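Local coordinates for protein ECF RNA polymerase sigma factor SigK (Mycobacterium tuberculosis, PDB 4NQW) that probably directs RNA polymerase to specific promoters as an ECF sigma factor, which an anti-sigma factor holds inactive until regulated proteolysis releases it, at residues Gln73-Glu78 with Ala95-Met100. Residues are numbered along the deposited sequence; the frame is centred on the assembly and turned at random.
Sequences QEIYLE and AWLLTM. With CD (cadmium ion), chain F.
Ile-75, Tyr-76 and Glu-78 meet Leu-97 and Met-100 where two helices of the all-helical sigma-70 domain 2 pack together. In sigma-70 factors this domain recognises the -10 element and helps to melt the DNA. The short helical segments run at 138° to each other, closer to antiparallel than to parallel, with their axes coming within 10.3 Å at the closest.

Leu-97 supplies two of the three apolar contacts. Leu-97 CD1 lies 4.0 Å from Ile-75 CG2, the two side chains being nearly perpendicular. Ile-75 CG2 points this way because it stands anti to the backbone N, with CG1 beside that N (chi1 -68°). Leu-97 CD1 also approaches the Tyr-76 ring obliquely, 4.0 Å from Tyr-76 CE2. The other branch, CD2, lies by the tyrosine OH. That hydroxyl is hydrogen-bonded to Thr-50 OG1 of helix 42-62. Tyr-76 and Leu-97 both also touch Val-54, so a third helix joins this core. The third apolar pair is Ile-75 CG2 with Met-100 CG.

The CB of Met-100 is directed toward segment 73-78, part of helix 65-82. With chi1 at 68° and chi2 extended, Met-100 SD comes 4.1 Å from Ile-75 O. The bend at chi3 then swings CE, leaving Met-100 CE 4.1 Å from Glu-78 OE1. Within its own helix, Met-100 CE stands 3.2 Å over the Trp-96 indole, displaced from its middle.

The polar link is through water. Glu-78 reaches out with an extended chain, approaching Met-100 head-on. One water donates to Glu-78 OE2 and, weakly, to Met-100 O. OE2 is also hydrogen-bonded to Arg-104 NH2, further along helix 93-111. The Glu-78 carboxylate is bidentate on a cadmium ion, with OE1 at 2.6 Å and OE2 at 2.8 Å from the metal, and a second water is another ligand of that ion.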
loop_
_atom_site.group_PDB
_atom_site.type_symbol
_atom_site.label_atom_id
_atom_site.label_comp_id
_atom_site.label_asym_id
_atom_site.label_seq_id
_atom_site.Cartn_x
_atom_site.Cartn_y
_atom_site.Cartn_z
ATOM N N GLN A 73 11.236 -4.623 -9.651
ATOM C CA GLN A 73 12.517 -3.944 -9.874
ATOM C C GLN A 73 12.374 -2.433 -9.775
ATOM O O GLN A 73 13.175 -1.771 -9.116
ATOM C CB GLN A 73 13.083 -4.274 -11.255
ATOM C CG GLN A 73 13.676 -5.659 -11.388
ATOM C CD GLN A 73 14.286 -5.878 -12.759
ATOM O OE1 GLN A 73 13.618 -5.707 -13.780
ATOM N NE2 GLN A 73 15.557 -6.247 -12.792
ATOM N N GLU A 74 11.364 -1.895 -10.457
ATOM C CA GLU A 74 11.086 -0.462 -10.422
ATOM C C GLU A 74 10.868 0.007 -8.987
ATOM O O GLU A 74 11.334 1.078 -8.605
ATOM C CB GLU A 74 9.858 -0.124 -11.272
ATOM C CG GLU A 74 10.081 -0.232 -12.774
ATOM C CD GLU A 74 8.814 -0.001 -13.586
ATOM O OE1 GLU A 74 7.761 0.334 -13.000
ATOM O OE2 GLU A 74 8.874 -0.159 -14.823
ATOM N N ILE A 75 10.167 -0.809 -8.200
ATOM C CA ILE A 75 9.853 -0.479 -6.809
ATOM C C ILE A 75 11.124 -0.347 -5.976
ATOM O O ILE A 75 11.310 0.652 -5.289
ATOM C CB ILE A 75 8.901 -1.521 -6.176
ATOM C CG1 ILE A 75 7.523 -1.434 -6.838
ATOM C CG2 ILE A 75 8.750 -1.280 -4.680
ATOM C CD1 ILE A 75 6.644 -2.656 -6.654
ATOM N N TYR A 76 12.004 -1.341 -6.051
ATOM C CA TYR A 76 13.254 -1.310 -5.284
ATOM C C TYR A 76 14.280 -0.314 -5.834
ATOM O O TYR A 76 15.158 0.135 -5.092
ATOM C CB TYR A 76 13.853 -2.714 -5.152
ATOM C CG TYR A 76 13.088 -3.558 -4.162
ATOM C CD1 TYR A 76 12.199 -4.541 -4.588
ATOM C CD2 TYR A 76 13.226 -3.348 -2.796
ATOM C CE1 TYR A 76 11.483 -5.302 -3.678
ATOM C CE2 TYR A 76 12.515 -4.101 -1.879
ATOM C CZ TYR A 76 11.646 -5.077 -2.324
ATOM O OH TYR A 76 10.945 -5.828 -1.412
ATOM N N LEU A 77 14.165 0.045 -7.112
ATOM C CA LEU A 77 14.958 1.153 -7.656
ATOM C C LEU A 77 14.493 2.465 -7.018
ATOM O O LEU A 77 15.319 3.291 -6.641
ATOM C CB LEU A 77 14.860 1.219 -9.189
ATOM C CG LEU A 77 15.836 2.110 -9.985
ATOM C CD1 LEU A 77 15.546 3.599 -9.823
ATOM C CD2 LEU A 77 17.292 1.817 -9.644
ATOM N N GLU A 78 13.178 2.648 -6.881
ATOM C CA GLU A 78 12.647 3.835 -6.196
ATOM C C GLU A 78 13.016 3.845 -4.712
ATOM O O GLU A 78 13.298 4.905 -4.157
ATOM C CB GLU A 78 11.125 3.968 -6.355
ATOM C CG GLU A 78 10.574 5.236 -5.702
ATOM C CD GLU A 78 9.097 5.483 -5.952
ATOM O OE1 GLU A 78 8.557 6.444 -5.365
ATOM O OE2 GLU A 78 8.468 4.733 -6.727
ATOM N N ALA A 95 5.407 0.036 5.703
ATOM C CA ALA A 95 4.273 0.761 5.130
ATOM C C ALA A 95 4.701 1.666 3.978
ATOM O O ALA A 95 4.010 1.760 2.964
ATOM C CB ALA A 95 3.572 1.578 6.207
ATOM N N TRP A 96 5.841 2.328 4.146
ATOM C CA TRP A 96 6.420 3.187 3.111
ATOM C C TRP A 96 6.706 2.387 1.836
ATOM O O TRP A 96 6.425 2.849 0.729
ATOM C CB TRP A 96 7.706 3.818 3.650
ATOM C CG TRP A 96 8.353 4.845 2.773
ATOM C CD1 TRP A 96 8.022 6.165 2.674
ATOM C CD2 TRP A 96 9.478 4.646 1.909
ATOM N NE1 TRP A 96 8.861 6.796 1.786
ATOM C CE2 TRP A 96 9.764 5.886 1.302
ATOM C CE3 TRP A 96 10.264 3.537 1.579
ATOM C CZ2 TRP A 96 10.803 6.050 0.386
ATOM C CZ3 TRP A 96 11.299 3.701 0.668
ATOM C CH2 TRP A 96 11.560 4.949 0.084
ATOM N N LEU A 97 7.244 1.181 2.006
ATOM C CA LEU A 97 7.578 0.298 0.886
ATOM C C LEU A 97 6.334 -0.291 0.217
ATOM O O LEU A 97 6.200 -0.237 -1.006
ATOM C CB LEU A 97 8.494 -0.835 1.365
ATOM C CG LEU A 97 8.838 -1.954 0.375
ATOM C CD1 LEU A 97 9.698 -1.431 -0.760
ATOM C CD2 LEU A 97 9.543 -3.093 1.097
ATOM N N LEU A 98 5.436 -0.871 1.010
ATOM C CA LEU A 98 4.249 -1.524 0.446
ATOM C C LEU A 98 3.284 -0.531 -0.199
ATOM O O LEU A 98 2.622 -0.857 -1.181
ATOM C CB LEU A 98 3.514 -2.373 1.493
ATOM C CG LEU A 98 3.898 -3.856 1.562
ATOM C CD1 LEU A 98 3.671 -4.562 0.234
ATOM C CD2 LEU A 98 5.336 -4.027 1.998
ATOM N N THR A 99 3.214 0.677 0.351
ATOM C CA THR A 99 2.359 1.726 -0.201
ATOM C C THR A 99 2.833 2.165 -1.586
ATOM O O THR A 99 2.018 2.339 -2.494
ATOM C CB THR A 99 2.305 2.947 0.734
ATOM O OG1 THR A 99 1.825 2.537 2.021
ATOM C CG2 THR A 99 1.384 4.024 0.176
ATOM N N MET A 100 4.142 2.345 -1.749
ATOM C CA MET A 100 4.696 2.725 -3.052
ATOM C C MET A 100 4.623 1.569 -4.053
ATOM O O MET A 100 4.494 1.797 -5.255
ATOM C CB MET A 100 6.132 3.254 -2.916
ATOM C CG MET A 100 7.181 2.234 -2.498
ATOM S SD MET A 100 8.869 2.800 -2.793
ATOM C CE MET A 100 8.911 4.308 -1.825
HETATM CD CD CD F . 6.359 6.499 -6.701
HETATM O O HOH W 1 7.382 2.291 -5.629
HETATM O O HOH W 2 6.650 8.815 -8.152
#